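Local structure of acyl-CoA dehydrogenase (Geobacillus kaustophilus, 2PG0) at residues L245-E248 / R249-A253; A325-W328 / I329-A333; S365-Y368 / A369-E373. The protein probably catalyses FAD-dependent dehydrogenation of acyl chains at the alpha-beta position, introducing a double bond, as an acyl-CoA dehydrogenase family member. One frame throughout, in Å; residues are numbered along the deposited sequence.

Contact 1. Residues L245-E248 / R249-A253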
ATOM      1  N   LEU A 245     -12.178  21.263 -18.968  1.00 23.47           N
ATOM      2  CA  LEU A 245     -11.952  20.202 -17.977  1.00 23.20           C
ATOM      3  C   LEU A 245     -10.673  20.386 -17.131  1.00 22.69           C
ATOM      4  O   LEU A 245     -10.588  19.825 -16.035  1.00 22.56           O
ATOM      5  CB  LEU A 245     -12.040  18.800 -18.619  1.00 23.61           C
ATOM      6  CG  LEU A 245     -13.458  18.221 -18.814  1.00 24.35           C
ATOM      7  CD1 LEU A 245     -13.499  17.149 -19.902  1.00 25.54           C
ATOM      8  CD2 LEU A 245     -14.046  17.671 -17.520  1.00 25.08           C
ATOM      9  N   GLN A 246      -9.703  21.169 -17.619  1.00 22.24           N
ATOM     10  CA  GLN A 246      -8.518  21.537 -16.816  1.00 21.78           C
ATOM     11  C   GLN A 246      -8.949  22.252 -15.526  1.00 20.36           C
ATOM     12  O   GLN A 246      -8.587  21.823 -14.435  1.00 19.50           O
ATOM     13  CB  GLN A 246      -7.491  22.381 -17.609  1.00 21.92           C
ATOM     14  CG  GLN A 246      -6.304  22.929 -16.752  1.00 23.27           C
ATOM     15  CD  GLN A 246      -5.204  23.673 -17.540  1.00 24.47           C
ATOM     16  OE1 GLN A 246      -4.630  23.148 -18.507  1.00 28.88           O
ATOM     17  NE2 GLN A 246      -4.883  24.890 -17.097  1.00 28.17           N
ATOM     18  N   GLN A 247      -9.731  23.328 -15.656  1.00 18.86           N
ATOM     19  CA  GLN A 247     -10.255  24.016 -14.471  1.00 17.72           C
ATOM     20  C   GLN A 247     -11.167  23.111 -13.633  1.00 17.30           C
ATOM     21  O   GLN A 247     -11.088  23.129 -12.403  1.00 16.18           O
ATOM     22  CB  GLN A 247     -10.948  25.339 -14.838  1.00 17.54           C
ATOM     23  CG  GLN A 247     -11.455  26.125 -13.616  1.00 16.85           C
ATOM     24  CD  GLN A 247     -11.480  27.628 -13.837  1.00 16.51           C
ATOM     25  OE1 GLN A 247     -10.477  28.234 -14.229  1.00 17.21           O
ATOM     26  NE2 GLN A 247     -12.624  28.242 -13.565  1.00 15.72           N
ATOM     27  N   GLU A 248     -12.024  22.328 -14.295  1.00 17.16           N
ATOM     28  CA  GLU A 248     -12.930  21.399 -13.595  1.00 18.06           C
ATOM     29  C   GLU A 248     -12.163  20.436 -12.669  1.00 16.72           C
ATOM     30  O   GLU A 248     -12.487  20.301 -11.480  1.00 16.09           O
ATOM     31  CB  GLU A 248     -13.809  20.614 -14.584  1.00 17.88           C
ATOM     32  CG  GLU A 248     -14.814  19.665 -13.896  1.00 20.50           C
ATOM     33  CD  GLU A 248     -15.834  19.030 -14.849  1.00 20.98           C
ATOM     34  OE1 GLU A 248     -16.178  19.638 -15.888  1.00 25.11           O
ATOM     35  OE2 GLU A 248     -16.313  17.913 -14.540  1.00 24.52           O
ATOM     36  N   ARG A 249     -11.146  19.782 -13.224  1.00 16.23           N
ATOM     37  CA  ARG A 249     -10.315  18.856 -12.457  1.00 15.75           C
ATOM     38  C   ARG A 249      -9.557  19.551 -11.322  1.00 14.95           C
ATOM     39  O   ARG A 249      -9.385  18.975 -10.242  1.00 14.57           O
ATOM     40  CB  ARG A 249      -9.386  18.071 -13.389  1.00 15.91           C
ATOM     41  CG  ARG A 249     -10.171  17.048 -14.201  1.00 17.67           C
ATOM     42  CD  ARG A 249      -9.519  16.656 -15.510  1.00 20.95           C
ATOM     43  NE  ARG A 249     -10.441  15.807 -16.267  1.00 22.88           N
ATOM     44  CZ  ARG A 249     -10.301  15.474 -17.551  1.00 24.33           C
ATOM     45  NH1 ARG A 249      -9.272  15.923 -18.257  1.00 23.65           N
ATOM     46  NH2 ARG A 249     -11.207  14.688 -18.129  1.00 24.32           N
ATOM     47  N   LEU A 250      -9.131  20.790 -11.565  1.00 14.55           N
ATOM     48  CA  LEU A 250      -8.461  21.584 -10.536  1.00 14.01           C
ATOM     49  C   LEU A 250      -9.399  21.876  -9.365  1.00 14.17           C
ATOM     50  O   LEU A 250      -8.985  21.819  -8.203  1.00 13.34           O
ATOM     51  CB  LEU A 250      -7.886  22.886 -11.119  1.00 14.28           C
ATOM     52  CG  LEU A 250      -7.052  23.779 -10.181  1.00 14.23           C
ATOM     53  CD1 LEU A 250      -5.937  22.985  -9.465  1.00 13.12           C
ATOM     54  CD2 LEU A 250      -6.470  24.970 -10.939  1.00 13.92           C
ATOM     55  N   VAL A 251     -10.652  22.194  -9.676  1.00 13.92           N
ATOM     56  CA  VAL A 251     -11.657  22.478  -8.646  1.00 14.03           C
ATOM     57  C   VAL A 251     -11.896  21.250  -7.764  1.00 13.70           C
ATOM     58  O   VAL A 251     -11.925  21.351  -6.535  1.00 13.24           O
ATOM     59  CB  VAL A 251     -12.972  23.008  -9.288  1.00 14.48           C
ATOM     60  CG1 VAL A 251     -14.114  23.019  -8.286  1.00 14.72           C
ATOM     61  CG2 VAL A 251     -12.739  24.417  -9.860  1.00 14.37           C
ATOM     62  N   VAL A 252     -12.030  20.085  -8.393  1.00 13.34           N
ATOM     63  CA  VAL A 252     -12.155  18.830  -7.650  1.00 13.56           C
ATOM     64  C   VAL A 252     -10.932  18.563  -6.766  1.00 12.64           C
ATOM     65  O   VAL A 252     -11.085  18.187  -5.608  1.00 12.41           O
ATOM     66  CB  VAL A 252     -12.435  17.640  -8.596  1.00 13.91           C
ATOM     67  CG1 VAL A 252     -12.307  16.305  -7.862  1.00 14.18           C
ATOM     68  CG2 VAL A 252     -13.830  17.798  -9.208  1.00 14.03           C
ATOM     69  N   ALA A 253      -9.732  18.786  -7.302  1.00 12.29           N
ATOM     70  CA  ALA A 253      -8.502  18.609  -6.528  1.00 12.06           C
ATOM     71  C   ALA A 253      -8.477  19.534  -5.311  1.00 12.34           C
ATOM     72  O   ALA A 253      -8.109  19.106  -4.214  1.00 11.99           O
ATOM     73  CB  ALA A 253      -7.272  18.841  -7.403  1.00 12.27           C
TER

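Contact 2. Residues A325-W328 / I329-A333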
ATOM      1  N   ALA A 325      -2.806  15.958  -9.939  1.00 11.61           N
ATOM      2  CA  ALA A 325      -3.415  16.529  -8.741  1.00 11.78           C
ATOM      3  C   ALA A 325      -4.769  15.872  -8.441  1.00 11.99           C
ATOM      4  O   ALA A 325      -5.009  15.419  -7.320  1.00 12.07           O
ATOM      5  CB  ALA A 325      -3.555  18.052  -8.895  1.00 12.01           C
ATOM      6  N   LYS A 326      -5.618  15.768  -9.461  1.00 11.48           N
ATOM      7  CA  LYS A 326      -6.959  15.203  -9.296  1.00 11.46           C
ATOM      8  C   LYS A 326      -6.948  13.764  -8.769  1.00 11.26           C
ATOM      9  O   LYS A 326      -7.603  13.475  -7.776  1.00 11.27           O
ATOM     10  CB  LYS A 326      -7.748  15.302 -10.604  1.00 11.56           C
ATOM     11  CG  LYS A 326      -9.266  15.140 -10.450  1.00 11.63           C
ATOM     12  CD  LYS A 326      -9.648  13.658 -10.402  1.00 12.37           C
ATOM     13  CE  LYS A 326     -11.142  13.466 -10.377  1.00 11.39           C
ATOM     14  NZ  LYS A 326     -11.525  12.049 -10.205  1.00 10.94           N
ATOM     15  N   TRP A 327      -6.226  12.857  -9.427  1.00 10.76           N
ATOM     16  CA  TRP A 327      -6.274  11.466  -8.994  1.00 10.50           C
ATOM     17  C   TRP A 327      -5.556  11.248  -7.666  1.00 10.22           C
ATOM     18  O   TRP A 327      -6.085  10.579  -6.779  1.00  9.95           O
ATOM     19  CB  TRP A 327      -5.814  10.478 -10.095  1.00 11.13           C
ATOM     20  CG  TRP A 327      -4.337  10.167 -10.143  1.00 11.17           C
ATOM     21  CD1 TRP A 327      -3.417  10.697 -10.997  1.00 12.07           C
ATOM     22  CD2 TRP A 327      -3.624   9.236  -9.311  1.00 11.69           C
ATOM     23  NE1 TRP A 327      -2.170  10.169 -10.744  1.00 10.93           N
ATOM     24  CE2 TRP A 327      -2.269   9.270  -9.712  1.00 11.82           C
ATOM     25  CE3 TRP A 327      -3.997   8.391  -8.259  1.00 11.98           C
ATOM     26  CZ2 TRP A 327      -1.286   8.486  -9.101  1.00 11.82           C
ATOM     27  CZ3 TRP A 327      -3.018   7.603  -7.648  1.00 12.38           C
ATOM     28  CH2 TRP A 327      -1.676   7.663  -8.072  1.00 11.78           C
ATOM     29  N   TRP A 328      -4.370  11.825  -7.518  1.00 10.13           N
ATOM     30  CA  TRP A 328      -3.567  11.549  -6.331  1.00 10.80           C
ATOM     31  C   TRP A 328      -4.184  12.132  -5.059  1.00 10.72           C
ATOM     32  O   TRP A 328      -4.222  11.460  -4.035  1.00 10.90           O
ATOM     33  CB  TRP A 328      -2.122  12.018  -6.502  1.00 11.10           C
ATOM     34  CG  TRP A 328      -1.243  11.476  -5.421  1.00 12.21           C
ATOM     35  CD1 TRP A 328      -0.546  10.292  -5.441  1.00 13.03           C
ATOM     36  CD2 TRP A 328      -0.981  12.076  -4.147  1.00 12.30           C
ATOM     37  NE1 TRP A 328       0.141  10.132  -4.261  1.00 12.71           N
ATOM     38  CE2 TRP A 328      -0.106  11.210  -3.449  1.00 13.19           C
ATOM     39  CE3 TRP A 328      -1.381  13.275  -3.535  1.00 13.03           C
ATOM     40  CZ2 TRP A 328       0.369  11.500  -2.165  1.00 12.58           C
ATOM     41  CZ3 TRP A 328      -0.910  13.564  -2.260  1.00 12.38           C
ATOM     42  CH2 TRP A 328      -0.042  12.680  -1.589  1.00 13.23           C
ATOM     43  N   ILE A 329      -4.679  13.365  -5.146  1.00 10.79           N
ATOM     44  CA  ILE A 329      -5.287  14.027  -3.983  1.00 11.35           C
ATOM     45  C   ILE A 329      -6.609  13.356  -3.580  1.00 11.24           C
ATOM     46  O   ILE A 329      -6.886  13.188  -2.390  1.00 11.22           O
ATOM     47  CB  ILE A 329      -5.436  15.561  -4.168  1.00 11.49           C
ATOM     48  CG1 ILE A 329      -4.053  16.218  -4.244  1.00 11.43           C
ATOM     49  CG2 ILE A 329      -6.199  16.176  -2.989  1.00 11.39           C
ATOM     50  CD1 ILE A 329      -4.065  17.696  -4.688  1.00 12.64           C
ATOM     51  N   THR A 330      -7.419  12.967  -4.560  1.00 11.46           N
ATOM     52  CA  THR A 330      -8.667  12.267  -4.235  1.00 11.88           C
ATOM     53  C   THR A 330      -8.398  10.914  -3.559  1.00 12.29           C
ATOM     54  O   THR A 330      -9.039  10.588  -2.558  1.00 11.78           O
ATOM     55  CB  THR A 330      -9.646  12.151  -5.429  1.00 12.04           C
ATOM     56  OG1 THR A 330      -9.031  11.443  -6.521  1.00 12.02           O
ATOM     57  CG2 THR A 330     -10.128  13.538  -5.880  1.00 11.24           C
ATOM     58  N   GLU A 331      -7.445  10.136  -4.084  1.00 12.82           N
ATOM     59  CA  GLU A 331      -7.063   8.873  -3.430  1.00 13.68           C
ATOM     60  C   GLU A 331      -6.500   9.116  -2.031  1.00 13.75           C
ATOM     61  O   GLU A 331      -6.812   8.375  -1.105  1.00 13.17           O
ATOM     62  CB  GLU A 331      -6.067   8.060  -4.264  1.00 14.03           C
ATOM     63  CG  GLU A 331      -6.636   7.493  -5.564  1.00 16.00           C
ATOM     64  CD  GLU A 331      -7.883   6.606  -5.388  1.00 19.21           C
ATOM     65  OE1 GLU A 331      -8.088   6.007  -4.311  1.00 20.96           O
ATOM     66  OE2 GLU A 331      -8.656   6.496  -6.361  1.00 21.26           O
ATOM     67  N   MET A 332      -5.687  10.164  -1.890  1.00 14.68           N
ATOM     68  CA  MET A 332      -5.091  10.522  -0.604  1.00 17.50           C
ATOM     69  C   MET A 332      -6.178  10.881   0.413  1.00 15.15           C
ATOM     70  O   MET A 332      -6.116  10.472   1.565  1.00 14.73           O
ATOM     71  CB  MET A 332      -4.142  11.700  -0.781  1.00 16.67           C
ATOM     72  CG  MET A 332      -3.143  11.866   0.332  1.00 19.77           C
ATOM     73  SD  MET A 332      -2.531  13.555   0.295  1.00 27.81           S
ATOM     74  CE  MET A 332      -4.005  14.381   0.964  1.00 25.31           C
ATOM     75  N   ALA A 333      -7.188  11.623  -0.036  1.00 14.60           N
ATOM     76  CA  ALA A 333      -8.274  12.037   0.843  1.00 12.91           C
ATOM     77  C   ALA A 333      -9.117  10.828   1.259  1.00 12.52           C
ATOM     78  O   ALA A 333      -9.586  10.751   2.395  1.00 12.14           O
ATOM     79  CB  ALA A 333      -9.117  13.113   0.173  1.00 13.41           C
TER

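Contact 3. Residues S365-Y368 / A369-E373. With FAD (flavin-adenine dinucleotide), chain C.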
ATOM      1  N   SER A 365     -15.254  11.597  -5.205  1.00 13.47           N
ATOM      2  CA  SER A 365     -14.294  12.513  -5.817  1.00 13.34           C
ATOM      3  C   SER A 365     -13.328  11.790  -6.767  1.00 13.05           C
ATOM      4  O   SER A 365     -12.784  12.405  -7.660  1.00 12.72           O
ATOM      5  CB  SER A 365     -13.545  13.332  -4.758  1.00 13.62           C
ATOM      6  OG  SER A 365     -12.639  12.540  -4.014  1.00 13.93           O
ATOM      7  N   ALA A 366     -13.160  10.482  -6.575  1.00 13.17           N
ATOM      8  CA  ALA A 366     -12.306   9.640  -7.428  1.00 13.60           C
ATOM      9  C   ALA A 366     -13.014   9.245  -8.729  1.00 14.13           C
ATOM     10  O   ALA A 366     -12.401   8.684  -9.648  1.00 13.96           O
ATOM     11  CB  ALA A 366     -11.877   8.394  -6.651  1.00 13.66           C
ATOM     12  N   ILE A 367     -14.302   9.559  -8.804  1.00 14.59           N
ATOM     13  CA  ILE A 367     -15.153   9.141  -9.915  1.00 15.68           C
ATOM     14  C   ILE A 367     -15.527  10.314 -10.817  1.00 16.26           C
ATOM     15  O   ILE A 367     -15.333  10.242 -12.033  1.00 16.65           O
ATOM     16  CB  ILE A 367     -16.410   8.385  -9.404  1.00 15.51           C
ATOM     17  CG1 ILE A 367     -15.994   7.072  -8.728  1.00 15.70           C
ATOM     18  CG2 ILE A 367     -17.392   8.085 -10.549  1.00 15.92           C
ATOM     19  CD1 ILE A 367     -17.093   6.421  -7.881  1.00 16.00           C
ATOM     20  N   TYR A 368     -16.049  11.396 -10.245  1.00 16.91           N
ATOM     21  CA  TYR A 368     -16.521  12.495 -11.100  1.00 17.71           C
ATOM     22  C   TYR A 368     -15.395  13.428 -11.563  1.00 17.52           C
ATOM     23  O   TYR A 368     -14.272  13.344 -11.057  1.00 17.71           O
ATOM     24  CB  TYR A 368     -17.731  13.235 -10.503  1.00 18.56           C
ATOM     25  CG  TYR A 368     -17.573  13.862  -9.127  1.00 19.38           C
ATOM     26  CD1 TYR A 368     -16.454  14.633  -8.792  1.00 20.61           C
ATOM     27  CD2 TYR A 368     -18.590  13.741  -8.183  1.00 21.04           C
ATOM     28  CE1 TYR A 368     -16.337  15.231  -7.532  1.00 21.05           C
ATOM     29  CE2 TYR A 368     -18.484  14.333  -6.926  1.00 21.70           C
ATOM     30  CZ  TYR A 368     -17.358  15.075  -6.609  1.00 21.00           C
ATOM     31  OH  TYR A 368     -17.270  15.658  -5.364  1.00 21.47           O
ATOM     32  N   ALA A 369     -15.719  14.284 -12.539  1.00 17.08           N
ATOM     33  CA  ALA A 369     -14.757  15.105 -13.288  1.00 16.41           C
ATOM     34  C   ALA A 369     -13.751  14.241 -14.068  1.00 16.14           C
ATOM     35  O   ALA A 369     -12.682  14.708 -14.453  1.00 16.19           O
ATOM     36  CB  ALA A 369     -14.043  16.115 -12.375  1.00 16.89           C
ATOM     37  N   GLY A 370     -14.131  12.989 -14.314  1.00 15.81           N
ATOM     38  CA  GLY A 370     -13.252  12.009 -14.951  1.00 15.18           C
ATOM     39  C   GLY A 370     -12.738  11.072 -13.881  1.00 14.85           C
ATOM     40  O   GLY A 370     -12.190  11.525 -12.876  1.00 14.76           O
ATOM     41  N   THR A 371     -12.918   9.767 -14.076  1.00 14.18           N
ATOM     42  CA  THR A 371     -12.437   8.795 -13.096  1.00 13.18           C
ATOM     43  C   THR A 371     -10.919   8.867 -12.972  1.00 12.55           C
ATOM     44  O   THR A 371     -10.229   9.352 -13.874  1.00 12.44           O
ATOM     45  CB  THR A 371     -12.784   7.345 -13.475  1.00 13.41           C
ATOM     46  OG1 THR A 371     -12.100   7.004 -14.690  1.00 12.67           O
ATOM     47  CG2 THR A 371     -14.281   7.163 -13.646  1.00 13.64           C
ATOM     48  N   ASN A 372     -10.400   8.370 -11.855  1.00 11.86           N
ATOM     49  CA  ASN A 372      -8.954   8.375 -11.637  1.00 11.51           C
ATOM     50  C   ASN A 372      -8.229   7.483 -12.656  1.00 11.47           C
ATOM     51  O   ASN A 372      -7.066   7.733 -12.999  1.00 11.29           O
ATOM     52  CB  ASN A 372      -8.630   8.034 -10.173  1.00 11.39           C
ATOM     53  CG  ASN A 372      -8.964   9.182  -9.226  1.00 11.68           C
ATOM     54  OD1 ASN A 372      -9.382  10.262  -9.666  1.00 11.89           O
ATOM     55  ND2 ASN A 372      -8.746   8.971  -7.929  1.00 10.11           N
ATOM     56  N   GLU A 373      -8.943   6.480 -13.177  1.00 11.25           N
ATOM     57  CA  GLU A 373      -8.423   5.647 -14.272  1.00 11.88           C
ATOM     58  C   GLU A 373      -8.257   6.494 -15.531  1.00 11.79           C
ATOM     59  O   GLU A 373      -7.267   6.346 -16.258  1.00 11.64           O
ATOM     60  CB  GLU A 373      -9.341   4.455 -14.557  1.00 11.67           C
ATOM     61  CG  GLU A 373      -9.396   3.403 -13.442  1.00 14.15           C
ATOM     62  CD  GLU A 373     -10.193   3.829 -12.206  1.00 18.27           C
ATOM     63  OE1 GLU A 373     -11.136   4.661 -12.306  1.00 16.19           O
ATOM     64  OE2 GLU A 373      -9.863   3.315 -11.113  1.00 20.82           O
TER
HETATM   65  PA  FAD C 401     -17.920   4.235 -16.545  1.00 16.28           P
HETATM   66  O1A FAD C 401     -18.955   3.263 -17.023  1.00 16.08           O
HETATM   67  O2A FAD C 401     -17.426   5.168 -17.622  1.00 15.14           O
HETATM   68  O5B FAD C 401     -16.683   3.422 -15.894  1.00 15.35           O
HETATM   69  C5B FAD C 401     -16.914   2.451 -14.884  1.00 17.28           C
HETATM   70  C4B FAD C 401     -15.557   2.002 -14.338  1.00 17.60           C
HETATM   71  O4B FAD C 401     -14.792   1.461 -15.404  1.00 18.70           O
HETATM   72  C3B FAD C 401     -14.769   3.187 -13.783  1.00 17.89           C
HETATM   73  O3B FAD C 401     -14.026   2.803 -12.646  1.00 19.40           O
HETATM   74  C2B FAD C 401     -13.800   3.519 -14.892  1.00 18.21           C
HETATM   75  O2B FAD C 401     -12.636   4.185 -14.440  1.00 18.29           O
HETATM   76  C1B FAD C 401     -13.540   2.127 -15.470  1.00 18.42           C
HETATM   77  N9A FAD C 401     -13.011   2.232 -16.841  1.00 19.15           N
HETATM   78  C8A FAD C 401     -13.672   2.674 -17.962  1.00 19.14           C
HETATM   79  N7A FAD C 401     -12.814   2.633 -19.005  1.00 18.84           N
HETATM   80  C5A FAD C 401     -11.620   2.175 -18.566  1.00 19.24           C
HETATM   81  C6A FAD C 401     -10.410   1.941 -19.208  1.00 19.20           C
HETATM   82  N6A FAD C 401     -10.252   2.298 -20.486  1.00 20.03           N
HETATM   83  N1A FAD C 401      -9.338   1.466 -18.478  1.00 19.34           N
HETATM   84  C2A FAD C 401      -9.458   1.214 -17.123  1.00 19.38           C
HETATM   85  N3A FAD C 401     -10.668   1.436 -16.488  1.00 18.46           N
HETATM   86  C4A FAD C 401     -11.729   1.917 -17.202  1.00 19.67           C
HETATM   87  N1  FAD C 401     -21.651  14.082 -15.102  1.00 18.09           N
HETATM   88  C2  FAD C 401     -21.946  15.254 -15.775  1.00 18.90           C
HETATM   89  O2  FAD C 401     -21.854  15.291 -17.005  1.00 18.51           O
HETATM   90  N3  FAD C 401     -22.358  16.377 -15.071  1.00 18.29           N
HETATM   91  C4  FAD C 401     -22.477  16.328 -13.696  1.00 18.71           C
HETATM   92  O4  FAD C 401     -22.856  17.326 -13.080  1.00 18.17           O
HETATM   93  C4X FAD C 401     -22.165  15.146 -13.014  1.00 18.78           C
HETATM   94  N5  FAD C 401     -22.275  15.083 -11.634  1.00 19.05           N
HETATM   95  C5X FAD C 401     -21.999  13.911 -10.955  1.00 18.40           C
HETATM   96  C6  FAD C 401     -22.144  13.877  -9.574  1.00 18.25           C
HETATM   97  C7  FAD C 401     -21.863  12.703  -8.878  1.00 18.35           C
HETATM   98  C7M FAD C 401     -22.023  12.722  -7.384  1.00 18.85           C
HETATM   99  C8  FAD C 401     -21.438  11.559  -9.579  1.00 18.63           C
HETATM  100  C8M FAD C 401     -21.117  10.259  -8.895  1.00 18.79           C
HETATM  101  C9  FAD C 401     -21.303  11.597 -10.960  1.00 18.35           C
HETATM  102  C9A FAD C 401     -21.577  12.775 -11.662  1.00 18.58           C
HETATM  103  N10 FAD C 401     -21.437  12.837 -13.051  1.00 18.76           N
HETATM  104  C10 FAD C 401     -21.751  14.014 -13.725  1.00 18.31           C
HETATM  105  C1' FAD C 401     -20.906  11.666 -13.849  1.00 17.78           C
HETATM  106  C2' FAD C 401     -19.431  11.290 -13.623  1.00 18.76           C
HETATM  107  O2' FAD C 401     -18.524  12.168 -14.256  1.00 19.27           O
HETATM  108  C3' FAD C 401     -19.245   9.877 -14.167  1.00 17.65           C
HETATM  109  O3' FAD C 401     -19.813   9.002 -13.215  1.00 16.65           O
HETATM  110  C4' FAD C 401     -17.787   9.482 -14.445  1.00 18.20           C
HETATM  111  O4' FAD C 401     -17.239  10.209 -15.530  1.00 19.08           O
HETATM  112  C5' FAD C 401     -17.644   7.988 -14.736  1.00 18.24           C
HETATM  113  O5' FAD C 401     -18.553   7.576 -15.740  1.00 18.52           O
HETATM  114  P   FAD C 401     -19.503   6.312 -15.459  1.00 18.68           P
HETATM  115  O1P FAD C 401     -20.234   6.487 -14.152  1.00 18.78           O
HETATM  116  O2P FAD C 401     -20.447   6.119 -16.613  1.00 18.36           O
HETATM  117  O3P FAD C 401     -18.502   5.054 -15.284  1.00 17.05           O

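Contact 1. Residues L245-E248 / R249-A253
Arg249 swings CG anti to its carbonyl carbon (chi1 -72°) and then runs extended as far as NE, so that its chain is laid back over the preceding turn and its guanidinium comes to rest on Leu245. The two side chains cross obliquely. CB of Leu245 sits 3.9 Å above the guanidinium plane, over its centre, and the leucine CD1 lies 3.8 Å from NH2 of Arg249. On the way, CG of Arg249 passes 3.4 Å from O of Leu245, the same carbonyl that accepts the backbone N of Arg249 at 2.9 Å. Glu248 takes the other course: with CG anti to N (chi1 -178°) and the chain extended beyond it, the carboxylate is carried away from the arginine, OE2 staying 6.5 Å from NE of Arg249. On a different side of the helix, CG2 of Val251 rests 3.3 Å from O of Gln247, while the amide ends of Gln246 and Gln247 both reach His312. This is the i to i+4 packing of an alpha helix, here on helix 237-273 of the C-terminal helical domain. Val252 faces helix 319-343, and Glu248 turns to Met129, a residue of the FAD site. That position is consistent with the isovaleryl- and long-chain relatives, whose catalytic glutamate lies on the equivalent helix; whether Glu248 plays that part here is not established. The general lesson is one of divided labour within a single charged side chain. Hydrocarbon covers a flat face of the guanidinium and leaves the rim for polar contacts; NE uses its N-H to reach the backbone oxygen of Ala369, and the arginine thereby ties helix to loop through a neutral acceptor without pairing with the glutamate beside it in sequence.

Contact 2. Residues A325-W328 / I329-A333
Met332 brings its sulfur unusually close to Trp328: SD is modelled 3.0 Å from CZ3 of the indole, shorter than normal packing, so the exact value is doubtful although the Met-aromatic contact itself is clear. SD stands 3.9 Å from the centroid of the six-membered ring and 54° off its normal, an oblique approach. CB of Met332, by contrast, lies over the face, 4.2 Å from that centroid, in a CH-pi contact displaced toward the rim. The indole gets there because Trp328 sets CG anti to the backbone N (chi1 -168°), which swings the ring forward along the helix to the next turn. Both residues belong to helix 319-343, one of the long helices bundled in the C-terminal domain of acyl-CoA dehydrogenases, and this flank of it meets another copy of the protein: Trp328 packs on Leu300 of the second subunit, while NE1 of Trp327 is hydrogen-bonded to Thr296 of that subunit. With only an alanine at Trp328, a gap would probably open at this interface, leaving CB of Met332 without the ring face beneath it and the sulfur without its aromatic neighbour. The neighbouring indole is met differently. CG of Glu331 comes in at the edge of Trp327, near the ring plane and 3.9 Å from CE3; beyond it the glutamate chain bends at chi2, and its carboxylate pairs with Lys334 and accepts from ND2 of Asn372. Toward the inside of the bundle, CD1 of Ile329 touches CB of Ala325 at 4.3 Å. OG1 of Thr330, 2.8 Å from O of Lys326, also meets ND2 of Asn372.

Contact 3. Residues S365-Y368 / A369-E373
Tyr368 presents its ring edge to the flavin: C7M of FAD lies at that edge, in the ring plane, and CD2 of the tyrosine is 3.5 Å from C7. Over one face sits the backbone N of Ser365, offset toward the rim, while N of Ala369 also lies near the ring plane. The loop then doubles back. N of Asn372 donates to O of Ala366 at 3.0 Å. The asparagine amide packs its ND2 3.4 Å from CB of Ala366, and is held by Lys326 NZ at OD1 and by Glu331 and Thr330 at ND2. The reversal passes through Gly370, whose backbone angles would jam any CB against the preceding carbonyl oxygen. Medium-chain relatives carry their catalytic glutamate just after the tyrosine of this loop, where Ala369 stands here. Thr371 is the N-cap of helix 372-382. Its OG1, placed between the backbone N and the carbonyl carbon (chi1 64°), accepts from N of Met374 and donates to the adenosine ribose hydroxyl O2B of FAD at 2.9 Å. That hydroxyl in turn donates to OE1 of Glu373 at 2.7 Å. The outcome is a directed chain of hydrogen bonds, from helix N-H through threonine and ribose to carboxylate, which probably fixes the rotation of that hydroxyl; the salt bridge from Glu373 to Arg290 of the third subunit probably steadies the negative charge at its end.

Overall arrangement
The three contacts cluster beside the FAD, their centres 10 to 12 Å apart, and contact 3 is the one that touches the cofactor directly. Contacts 1 and 2, on neighbouring helices, both touch its loop. From contact 1, NE of Arg249 reaches O of Ala369 at 3.1 Å, and CG2 of Val252 packs 3.6 Å from CB of the same alanine. From contact 2, NZ of Lys326 enters the turn, lying 2.8 Å from O of Gly370 and also 2.8 Å from OD1 of Asn372. The helices also meet each other, CG1 of Val252 lying 4.0 Å from CE of Lys326. Glu248 remains about 6 Å from the FAD at nearest atoms.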